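Local coordinates for aminotransferase, classes I and II (Silicibacter pomeroyi DSS-3, PDB 3H14), which probably transfers the amino group of L-aspartate to 2-oxoglutarate, giving oxaloacetate and L-glutamate, with pyridoxal 5'-phosphate as cofactor, at residues Q75-L80 with G92-T97; E221-N226 with E246-V251; E83-D88 with A215-D220. All coordinates share one frame; numbering follows the deposited sequence.

Interaction 1 (Q75-L80 with G92-T97); sequences QRIARL and GRVVIT
Ile77 on helix 71-85 packs against Val94 and Ile96 of strand 94-97, a helix-on-sheet contact at the edge of the seven-stranded mixed sheet that forms the core of the large domain in class I aminotransferases. The segment axes approach to 8.9 Å, and their directions differ by 119°, an oblique crossing of helix and strand. Val94 and Ile96, alternate residues of the strand, both meet Ile77.

Ile77 makes most of the contact from the helix. Its two arms divide the work: CG2 rests on Val94 CG1, while the CG1 arm, extended at its second torsion (162°), carries CD1 forward to both partners. Val94 CG1 faces both CG2 and CD1 of Ile77, each 3.7 Å away. The two side chains cross obliquely, and the branching at CB gives each of them a broad apolar surface close to its backbone. Ile96 starts with a CB that does not face the helix; a bend at its second torsion (-47°) swings CD1 back to Ile77 CD1 at 3.5 Å, a snug pairing of methyl ends. Beside them Ala78, whose small side chain suits a close passage of the backbones, brings its N to 4.3 Å from Val94 CG2.

No hydrogen bond joins the two segments, but Arg74, earlier on the same helix, donates its NE to Val94 O. Around the contact, Ile77 also touches Trp241 of the adjoining antiparallel strand 240-243, Val94 meets Leu89 in the connecting loop, and Ile96 reaches Gln268 of helix 265-274.

Interaction 2 (E221-N226 with E246-V251); sequences ECYVIN and EDQVRV
Tyr223 donates its phenolic hydrogen to the side-chain amide oxygen of Gln248, OH to OE1 at 2.7 Å, and this bond ties strand 223-227, an inner strand of the large-domain sheet, to the chain leading into helix 249-258. The donor approaches in the plane of the amide, on a lone pair of OE1, with a C=O...OH angle of 136°. From the tyrosine's side, OE1 sits at the ring edge, in the ring plane, as expected for a hydroxyl whose hydrogen stays close to that plane. The two side chains cross at about a right angle, and the ring and amide planes are turned 50° apart.

Glutamine suits its place because its chain is long enough to fold back. With CG beside the backbone N and a second bend at chi2 (-71°), the aliphatic part lies near the phenol as well: CB is 3.7 Å from Tyr223 OH, and CG is 4.0 Å from Tyr223 CE1. The glutamine thus offers carbon contacts along with its acceptor.

The next shell positions the ring. Backbone bonds from Tyr223 to Phe197 and Ser199 fix its strand against the parallel strand 196-200. The side chain rests on Ala107 and Ala110 of helix 100-111, where small residues leave room for an aromatic ring, and on Met242 and Val244.

Farther out, Glu221 and Asp247 bring like charges to 4.6 Å between OE1 and OD1, a repulsion that a shared water may ease. The water sits between Glu221 OE1 and Asp247 OD1, 2.5 Å from each, distances so unusually short that the details of this bridge are doubtful.

Interaction 3 (E83-D88 with A215-D220); sequences EWYGVD and ALELTD
Glu217 reaches from a 3-10 turn toward Val87 and Tyr85, at the point where helix 71-85 ends and the chain turns away. Its CB begins 4.6 Å from Val87 CG2. CG comes closer, to 3.8 Å from the same methyl, so the aliphatic stem of the glutamate serves as an apolar surface. The chain stays extended beyond CG (chi2 177°), which brings CD to 4.1 Å from Tyr85 O. At the tip, OE1 lies 3.6 Å from Tyr85 CD1, with the carboxylate and ring planes 40° apart. The same oxygen accepts a hydrogen bond from Thr214 N, so the acid is held by the backbone of its own loop while its stem leans on Val87, just beyond the helix end.

Val87 also places CG1 4.4 Å from Leu216 CB, a looser apolar contact between a valine methyl and the first side-chain carbon of the leucine. Gly86, with its positive phi (62°), lets the chain leave the helix and turn Val87 toward the loop. Within 215-220, Ala215 O accepts from both Leu218 N and Thr219 N, which keeps the turn compact.

Tyr85 has Trp84 CB over one ring face and bonds through OH to His204 ND1. The contact joins the C-terminal end of helix 71-85 to the loop between strands 196-200 and 223-227, whose Leu218 packs on helix 180-192.

The three contacts form a cluster on one side of the chain's centre, all within the family's aminotransferase region. Centres of interactions 1 and 2 lie about 11 Å apart, 1 and 3 about 13 Å, and 2 and 3 about 14 Å. Interactions 1 and 2 reach the same seven-stranded sheet; interactions 1 and 3 share helix 71-85, and their segments alternate along the chain. Interaction 2 comes last, starting directly after segment 215-220. Arg93 NH2 makes a salt bridge to Asp220 OD1 at 3.0 Å, joining interactions 1 and 3, while Val249 packs on Gly92. Helix 71-85, the sheet and two loops are thus knitted into one continuous region.

Interaction 1 (Q75-L80 with G92-T97)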
loop_
_atom_site.group_PDB
_atom_site.type_symbol
_atom_site.label_atom_id
_atom_site.label_comp_id
_atom_site.label_asym_id
_atom_site.label_seq_id
_atom_site.Cartn_x
_atom_site.Cartn_y
_atom_site.Cartn_z
ATOM N N GLN A 75 -13.938 -18.113 -5.241
ATOM C CA GLN A 75 -15.270 -18.100 -4.659
ATOM C C GLN A 75 -15.302 -17.423 -3.287
ATOM O O GLN A 75 -16.239 -16.681 -2.968
ATOM C CB GLN A 75 -15.779 -19.549 -4.548
ATOM C CG GLN A 75 -16.253 -20.101 -5.878
ATOM C CD GLN A 75 -16.223 -21.628 -5.976
ATOM O OE1 GLN A 75 -16.233 -22.338 -4.960
ATOM N NE2 GLN A 75 -16.190 -22.136 -7.207
ATOM N N ARG A 76 -14.288 -17.688 -2.469
ATOM C CA ARG A 76 -14.231 -17.077 -1.128
ATOM C C ARG A 76 -14.012 -15.566 -1.175
ATOM O O ARG A 76 -14.544 -14.834 -0.347
ATOM C CB ARG A 76 -13.139 -17.710 -0.262
ATOM C CG ARG A 76 -13.104 -17.224 1.204
ATOM C CD ARG A 76 -14.393 -17.557 1.957
ATOM N NE ARG A 76 -14.431 -16.976 3.293
ATOM C CZ ARG A 76 -14.766 -15.719 3.567
ATOM N NH1 ARG A 76 -15.067 -14.862 2.600
ATOM N NH2 ARG A 76 -14.783 -15.302 4.821
ATOM N N ILE A 77 -13.180 -15.117 -2.099
ATOM C CA ILE A 77 -12.984 -13.689 -2.319
ATOM C C ILE A 77 -14.309 -13.014 -2.779
ATOM O O ILE A 77 -14.704 -11.973 -2.239
ATOM C CB ILE A 77 -11.830 -13.448 -3.298
ATOM C CG1 ILE A 77 -10.486 -13.843 -2.653
ATOM C CG2 ILE A 77 -11.790 -11.990 -3.762
ATOM C CD1 ILE A 77 -9.337 -14.065 -3.651
ATOM N N ALA A 78 -14.988 -13.627 -3.743
ATOM C CA ALA A 78 -16.282 -13.142 -4.214
ATOM C C ALA A 78 -17.250 -12.938 -3.050
ATOM O O ALA A 78 -17.913 -11.904 -2.963
ATOM C CB ALA A 78 -16.880 -14.115 -5.265
ATOM N N ARG A 79 -17.290 -13.901 -2.125
ATOM C CA ARG A 79 -18.099 -13.788 -0.903
ATOM C C ARG A 79 -17.674 -12.581 -0.045
ATOM O O ARG A 79 -18.516 -11.887 0.531
ATOM C CB ARG A 79 -17.997 -15.090 -0.097
ATOM C CG ARG A 79 -18.773 -15.124 1.219
ATOM C CD ARG A 79 -18.779 -16.541 1.800
ATOM N NE ARG A 79 -18.425 -16.555 3.222
ATOM C CZ ARG A 79 -17.976 -17.624 3.874
ATOM N NH1 ARG A 79 -17.797 -18.786 3.244
ATOM N NH2 ARG A 79 -17.672 -17.523 5.167
ATOM N N LEU A 80 -16.364 -12.332 0.043
ATOM C CA LEU A 80 -15.859 -11.152 0.758
ATOM C C LEU A 80 -16.465 -9.837 0.225
ATOM O O LEU A 80 -16.783 -8.927 1.012
ATOM C CB LEU A 80 -14.304 -11.131 0.737
ATOM C CG LEU A 80 -13.569 -9.865 1.223
ATOM C CD1 LEU A 80 -12.221 -10.189 1.855
ATOM C CD2 LEU A 80 -13.385 -8.887 0.106
ATOM N N GLY A 92 -15.883 -15.740 -11.267
ATOM C CA GLY A 92 -15.180 -15.773 -12.542
ATOM C C GLY A 92 -14.379 -14.512 -12.813
ATOM O O GLY A 92 -13.451 -14.532 -13.603
ATOM N N ARG A 93 -14.760 -13.404 -12.181
ATOM C CA ARG A 93 -14.053 -12.119 -12.359
ATOM C C ARG A 93 -12.883 -11.929 -11.395
ATOM O O ARG A 93 -12.187 -10.940 -11.512
ATOM C CB ARG A 93 -15.039 -10.940 -12.200
ATOM C CG ARG A 93 -15.934 -10.758 -13.419
ATOM C CD ARG A 93 -17.068 -9.808 -13.157
ATOM N NE ARG A 93 -16.533 -8.484 -12.916
ATOM C CZ ARG A 93 -17.190 -7.471 -12.378
ATOM N NH1 ARG A 93 -18.479 -7.572 -12.066
ATOM N NH2 ARG A 93 -16.553 -6.315 -12.203
ATOM N N VAL A 94 -12.722 -12.841 -10.425
ATOM C CA VAL A 94 -11.615 -12.803 -9.457
ATOM C C VAL A 94 -10.452 -13.569 -10.072
ATOM O O VAL A 94 -10.615 -14.714 -10.495
ATOM C CB VAL A 94 -12.019 -13.412 -8.093
ATOM C CG1 VAL A 94 -10.796 -13.431 -7.044
ATOM C CG2 VAL A 94 -13.177 -12.666 -7.539
ATOM N N VAL A 95 -9.304 -12.899 -10.225
ATOM C CA VAL A 95 -8.083 -13.494 -10.690
ATOM C C VAL A 95 -7.069 -13.533 -9.518
ATOM O O VAL A 95 -6.739 -12.491 -8.938
ATOM C CB VAL A 95 -7.496 -12.680 -11.855
ATOM C CG1 VAL A 95 -6.169 -13.248 -12.338
ATOM C CG2 VAL A 95 -8.482 -12.608 -13.007
ATOM N N ILE A 96 -6.571 -14.724 -9.206
ATOM C CA ILE A 96 -5.603 -14.908 -8.150
ATOM C C ILE A 96 -4.228 -14.582 -8.714
ATOM O O ILE A 96 -3.867 -15.063 -9.781
ATOM C CB ILE A 96 -5.610 -16.345 -7.651
ATOM C CG1 ILE A 96 -7.019 -16.743 -7.198
ATOM C CG2 ILE A 96 -4.579 -16.509 -6.530
ATOM C CD1 ILE A 96 -7.745 -15.708 -6.274
ATOM N N THR A 97 -3.464 -13.760 -8.005
ATOM C CA THR A 97 -2.181 -13.266 -8.497
ATOM C C THR A 97 -1.083 -13.632 -7.508
ATOM O O THR A 97 -1.360 -13.935 -6.365
ATOM C CB THR A 97 -2.168 -11.725 -8.586
ATOM O OG1 THR A 97 -2.364 -11.211 -7.270
ATOM C CG2 THR A 97 -3.279 -11.221 -9.494
#

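Interaction 2 (E221-N226 with E246-V251)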
loop_
_atom_site.group_PDB
_atom_site.type_symbol
_atom_site.label_atom_id
_atom_site.label_comp_id
_atom_site.label_asym_id
_atom_site.label_seq_id
_atom_site.Cartn_x
_atom_site.Cartn_y
_atom_site.Cartn_z
ATOM N N GLU A 221 -16.159 -1.097 -14.839
ATOM C CA GLU A 221 -15.107 -0.795 -15.819
ATOM C C GLU A 221 -13.854 -0.234 -15.135
ATOM O O GLU A 221 -13.514 0.955 -15.221
ATOM C CB GLU A 221 -15.636 0.130 -16.926
ATOM C CG GLU A 221 -16.835 -0.435 -17.714
ATOM C CD GLU A 221 -16.673 -1.886 -18.177
ATOM O OE1 GLU A 221 -15.673 -2.210 -18.867
ATOM O OE2 GLU A 221 -17.562 -2.712 -17.845
ATOM N N CYS A 222 -13.198 -1.116 -14.400
ATOM C CA CYS A 222 -11.999 -0.773 -13.648
ATOM C C CYS A 222 -11.307 -2.067 -13.335
ATOM O O CYS A 222 -11.918 -3.122 -13.419
ATOM C CB CYS A 222 -12.332 -0.016 -12.348
ATOM S SG CYS A 222 -13.246 -0.955 -11.130
ATOM N N TYR A 223 -10.021 -1.986 -13.051
ATOM C CA TYR A 223 -9.254 -3.094 -12.480
ATOM C C TYR A 223 -9.113 -2.785 -10.994
ATOM O O TYR A 223 -8.741 -1.677 -10.635
ATOM C CB TYR A 223 -7.878 -3.188 -13.114
ATOM C CG TYR A 223 -7.815 -3.967 -14.402
ATOM C CD1 TYR A 223 -8.852 -3.882 -15.355
ATOM C CD2 TYR A 223 -6.734 -4.762 -14.692
ATOM C CE1 TYR A 223 -8.792 -4.572 -16.560
ATOM C CE2 TYR A 223 -6.671 -5.468 -15.879
ATOM C CZ TYR A 223 -7.725 -5.360 -16.815
ATOM O OH TYR A 223 -7.685 -6.055 -17.998
ATOM N N VAL A 224 -9.442 -3.739 -10.138
ATOM C CA VAL A 224 -9.190 -3.608 -8.680
ATOM C C VAL A 224 -8.010 -4.541 -8.336
ATOM O O VAL A 224 -7.974 -5.728 -8.787
ATOM C CB VAL A 224 -10.441 -3.972 -7.858
ATOM C CG1 VAL A 224 -10.125 -4.103 -6.354
ATOM C CG2 VAL A 224 -11.538 -2.967 -8.048
ATOM N N ILE A 225 -7.052 -4.007 -7.576
ATOM C CA ILE A 225 -5.831 -4.745 -7.194
ATOM C C ILE A 225 -5.854 -4.916 -5.671
ATOM O O ILE A 225 -6.113 -3.970 -4.949
ATOM C CB ILE A 225 -4.516 -4.014 -7.642
ATOM C CG1 ILE A 225 -4.555 -3.615 -9.136
ATOM C CG2 ILE A 225 -3.242 -4.846 -7.251
ATOM C CD1 ILE A 225 -4.869 -4.738 -10.117
ATOM N N ASN A 226 -5.633 -6.147 -5.206
ATOM C CA ASN A 226 -5.576 -6.425 -3.788
ATOM C C ASN A 226 -4.522 -7.491 -3.476
ATOM O O ASN A 226 -3.832 -8.014 -4.348
ATOM C CB ASN A 226 -6.935 -6.819 -3.250
ATOM C CG ASN A 226 -7.244 -6.194 -1.879
ATOM O OD1 ASN A 226 -6.449 -6.283 -0.923
ATOM N ND2 ASN A 226 -8.452 -5.611 -1.765
ATOM N N GLU A 246 -16.150 -8.571 -16.683
ATOM C CA GLU A 246 -16.405 -9.858 -17.354
ATOM C C GLU A 246 -15.625 -10.026 -18.672
ATOM O O GLU A 246 -15.003 -11.062 -18.912
ATOM C CB GLU A 246 -17.914 -10.062 -17.611
ATOM C CG GLU A 246 -18.250 -11.465 -18.118
ATOM C CD GLU A 246 -19.744 -11.796 -18.033
ATOM O OE1 GLU A 246 -20.571 -10.854 -18.121
ATOM O OE2 GLU A 246 -20.081 -12.995 -17.882
ATOM N N ASP A 247 -15.630 -8.997 -19.507
ATOM C CA ASP A 247 -14.949 -9.066 -20.800
ATOM C C ASP A 247 -13.429 -8.979 -20.726
ATOM O O ASP A 247 -12.751 -9.130 -21.740
ATOM C CB ASP A 247 -15.504 -8.025 -21.808
ATOM C CG ASP A 247 -15.357 -6.568 -21.342
ATOM O OD1 ASP A 247 -14.435 -6.240 -20.585
ATOM O OD2 ASP A 247 -16.190 -5.717 -21.758
ATOM N N GLN A 248 -12.884 -8.757 -19.530
ATOM C CA GLN A 248 -11.426 -8.657 -19.367
ATOM C C GLN A 248 -10.771 -9.917 -18.788
ATOM O O GLN A 248 -9.573 -10.075 -18.902
ATOM C CB GLN A 248 -11.102 -7.443 -18.490
ATOM C CG GLN A 248 -11.441 -6.133 -19.168
ATOM C CD GLN A 248 -10.484 -5.828 -20.318
ATOM O OE1 GLN A 248 -9.274 -5.773 -20.117
ATOM N NE2 GLN A 248 -11.025 -5.635 -21.532
ATOM N N VAL A 249 -11.558 -10.803 -18.183
ATOM C CA VAL A 249 -11.038 -12.047 -17.596
ATOM C C VAL A 249 -10.171 -12.830 -18.560
ATOM O O VAL A 249 -9.051 -13.233 -18.223
ATOM C CB VAL A 249 -12.177 -12.963 -17.055
ATOM C CG1 VAL A 249 -11.613 -14.257 -16.518
ATOM C CG2 VAL A 249 -12.995 -12.245 -15.967
ATOM N N ARG A 250 -10.659 -13.053 -19.778
ATOM C CA ARG A 250 -9.887 -13.858 -20.722
ATOM C C ARG A 250 -8.596 -13.176 -21.163
ATOM O O ARG A 250 -7.563 -13.853 -21.336
ATOM C CB ARG A 250 -10.721 -14.261 -21.944
ATOM C CG ARG A 250 -10.024 -15.369 -22.739
ATOM C CD ARG A 250 -10.862 -15.930 -23.845
ATOM N N VAL A 251 -8.627 -11.846 -21.320
ATOM C CA VAL A 251 -7.393 -11.098 -21.591
ATOM C C VAL A 251 -6.347 -11.350 -20.500
ATOM O O VAL A 251 -5.194 -11.644 -20.795
ATOM C CB VAL A 251 -7.649 -9.559 -21.720
ATOM C CG1 VAL A 251 -6.341 -8.801 -21.941
ATOM C CG2 VAL A 251 -8.641 -9.279 -22.853
HETATM O O HOH W 1 -14.190 -3.878 -19.912
#

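Interaction 3 (E83-D88 with A215-D220)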
loop_
_atom_site.group_PDB
_atom_site.type_symbol
_atom_site.label_atom_id
_atom_site.label_comp_id
_atom_site.label_asym_id
_atom_site.label_seq_id
_atom_site.Cartn_x
_atom_site.Cartn_y
_atom_site.Cartn_z
ATOM N N GLU A 83 -19.960 -9.514 1.695
ATOM C CA GLU A 83 -19.937 -9.311 3.129
ATOM C C GLU A 83 -19.311 -7.961 3.513
ATOM O O GLU A 83 -19.799 -7.300 4.411
ATOM C CB GLU A 83 -19.215 -10.478 3.806
ATOM C CG GLU A 83 -19.986 -11.794 3.687
ATOM C CD GLU A 83 -19.315 -12.973 4.358
ATOM O OE1 GLU A 83 -18.180 -12.835 4.871
ATOM O OE2 GLU A 83 -19.921 -14.071 4.361
ATOM N N TRP A 84 -18.254 -7.544 2.820
ATOM C CA TRP A 84 -17.596 -6.260 3.121
ATOM C C TRP A 84 -18.260 -5.036 2.463
ATOM O O TRP A 84 -18.274 -3.966 3.069
ATOM C CB TRP A 84 -16.115 -6.335 2.732
ATOM C CG TRP A 84 -15.257 -6.987 3.764
ATOM C CD1 TRP A 84 -15.666 -7.711 4.831
ATOM C CD2 TRP A 84 -13.828 -6.974 3.812
ATOM N NE1 TRP A 84 -14.589 -8.149 5.549
ATOM C CE2 TRP A 84 -13.443 -7.696 4.955
ATOM C CE3 TRP A 84 -12.834 -6.403 3.010
ATOM C CZ2 TRP A 84 -12.107 -7.883 5.305
ATOM C CZ3 TRP A 84 -11.522 -6.571 3.366
ATOM C CH2 TRP A 84 -11.166 -7.310 4.502
ATOM N N TYR A 85 -18.807 -5.181 1.249
ATOM C CA TYR A 85 -19.286 -4.015 0.482
ATOM C C TYR A 85 -20.738 -4.084 -0.022
ATOM O O TYR A 85 -21.224 -3.125 -0.652
ATOM C CB TYR A 85 -18.383 -3.790 -0.730
ATOM C CG TYR A 85 -16.899 -3.798 -0.418
ATOM C CD1 TYR A 85 -16.261 -2.672 0.124
ATOM C CD2 TYR A 85 -16.144 -4.924 -0.653
ATOM C CE1 TYR A 85 -14.893 -2.691 0.417
ATOM C CE2 TYR A 85 -14.765 -4.957 -0.380
ATOM C CZ TYR A 85 -14.151 -3.837 0.163
ATOM O OH TYR A 85 -12.800 -3.878 0.441
ATOM N N GLY A 86 -21.402 -5.216 0.214
ATOM C CA GLY A 86 -22.704 -5.462 -0.376
ATOM C C GLY A 86 -22.634 -5.499 -1.885
ATOM O O GLY A 86 -23.589 -5.132 -2.549
ATOM N N VAL A 87 -21.503 -5.929 -2.434
ATOM C CA VAL A 87 -21.358 -6.092 -3.876
ATOM C C VAL A 87 -21.513 -7.557 -4.277
ATOM O O VAL A 87 -20.814 -8.418 -3.752
ATOM C CB VAL A 87 -19.996 -5.559 -4.379
ATOM C CG1 VAL A 87 -19.670 -6.123 -5.726
ATOM C CG2 VAL A 87 -20.023 -4.034 -4.445
ATOM N N ASP A 88 -22.422 -7.829 -5.215
ATOM C CA ASP A 88 -22.628 -9.173 -5.754
ATOM C C ASP A 88 -21.635 -9.390 -6.890
ATOM O O ASP A 88 -21.744 -8.767 -7.943
ATOM C CB ASP A 88 -24.066 -9.320 -6.265
ATOM C CG ASP A 88 -24.449 -10.778 -6.576
ATOM O OD1 ASP A 88 -25.182 -11.378 -5.749
ATOM O OD2 ASP A 88 -24.034 -11.317 -7.639
ATOM N N ALA A 215 -14.019 0.322 -5.683
ATOM C CA ALA A 215 -14.383 0.895 -6.968
ATOM C C ALA A 215 -15.536 0.147 -7.624
ATOM O O ALA A 215 -16.275 0.739 -8.406
ATOM C CB ALA A 215 -13.205 0.916 -7.898
ATOM N N LEU A 216 -15.695 -1.131 -7.289
ATOM C CA LEU A 216 -16.836 -1.954 -7.760
ATOM C C LEU A 216 -18.219 -1.439 -7.323
ATOM O O LEU A 216 -19.207 -1.742 -7.952
ATOM C CB LEU A 216 -16.638 -3.403 -7.324
ATOM C CG LEU A 216 -15.309 -3.996 -7.827
ATOM C CD1 LEU A 216 -15.179 -5.422 -7.384
ATOM C CD2 LEU A 216 -15.217 -3.929 -9.340
ATOM N N GLU A 217 -18.286 -0.647 -6.267
ATOM C CA GLU A 217 -19.540 -0.007 -5.848
ATOM C C GLU A 217 -19.980 1.114 -6.800
ATOM O O GLU A 217 -21.118 1.579 -6.707
ATOM C CB GLU A 217 -19.409 0.574 -4.442
ATOM C CG GLU A 217 -19.336 -0.452 -3.283
ATOM C CD GLU A 217 -19.142 0.216 -1.931
ATOM O OE1 GLU A 217 -18.073 0.044 -1.287
ATOM O OE2 GLU A 217 -20.051 0.953 -1.510
ATOM N N LEU A 218 -19.078 1.576 -7.671
ATOM C CA LEU A 218 -19.344 2.685 -8.604
ATOM C C LEU A 218 -19.268 2.283 -10.059
ATOM O O LEU A 218 -19.950 2.875 -10.881
ATOM C CB LEU A 218 -18.375 3.850 -8.369
ATOM C CG LEU A 218 -18.695 4.595 -7.063
ATOM C CD1 LEU A 218 -17.453 4.814 -6.220
ATOM C CD2 LEU A 218 -19.470 5.895 -7.279
ATOM N N THR A 219 -18.411 1.323 -10.399
ATOM C CA THR A 219 -18.309 0.859 -11.789
ATOM C C THR A 219 -17.772 -0.549 -11.859
ATOM O O THR A 219 -17.096 -0.994 -10.946
ATOM C CB THR A 219 -17.364 1.760 -12.632
ATOM O OG1 THR A 219 -17.458 1.407 -14.026
ATOM C CG2 THR A 219 -15.884 1.641 -12.143
ATOM N N ASP A 220 -18.055 -1.241 -12.957
ATOM C CA ASP A 220 -17.387 -2.480 -13.242
ATOM C C ASP A 220 -16.220 -2.267 -14.193
ATOM O O ASP A 220 -15.381 -3.150 -14.326
ATOM C CB ASP A 220 -18.372 -3.527 -13.789
ATOM C CG ASP A 220 -19.321 -4.053 -12.721
ATOM O OD1 ASP A 220 -18.869 -4.510 -11.643
ATOM O OD2 ASP A 220 -20.547 -4.007 -12.958
#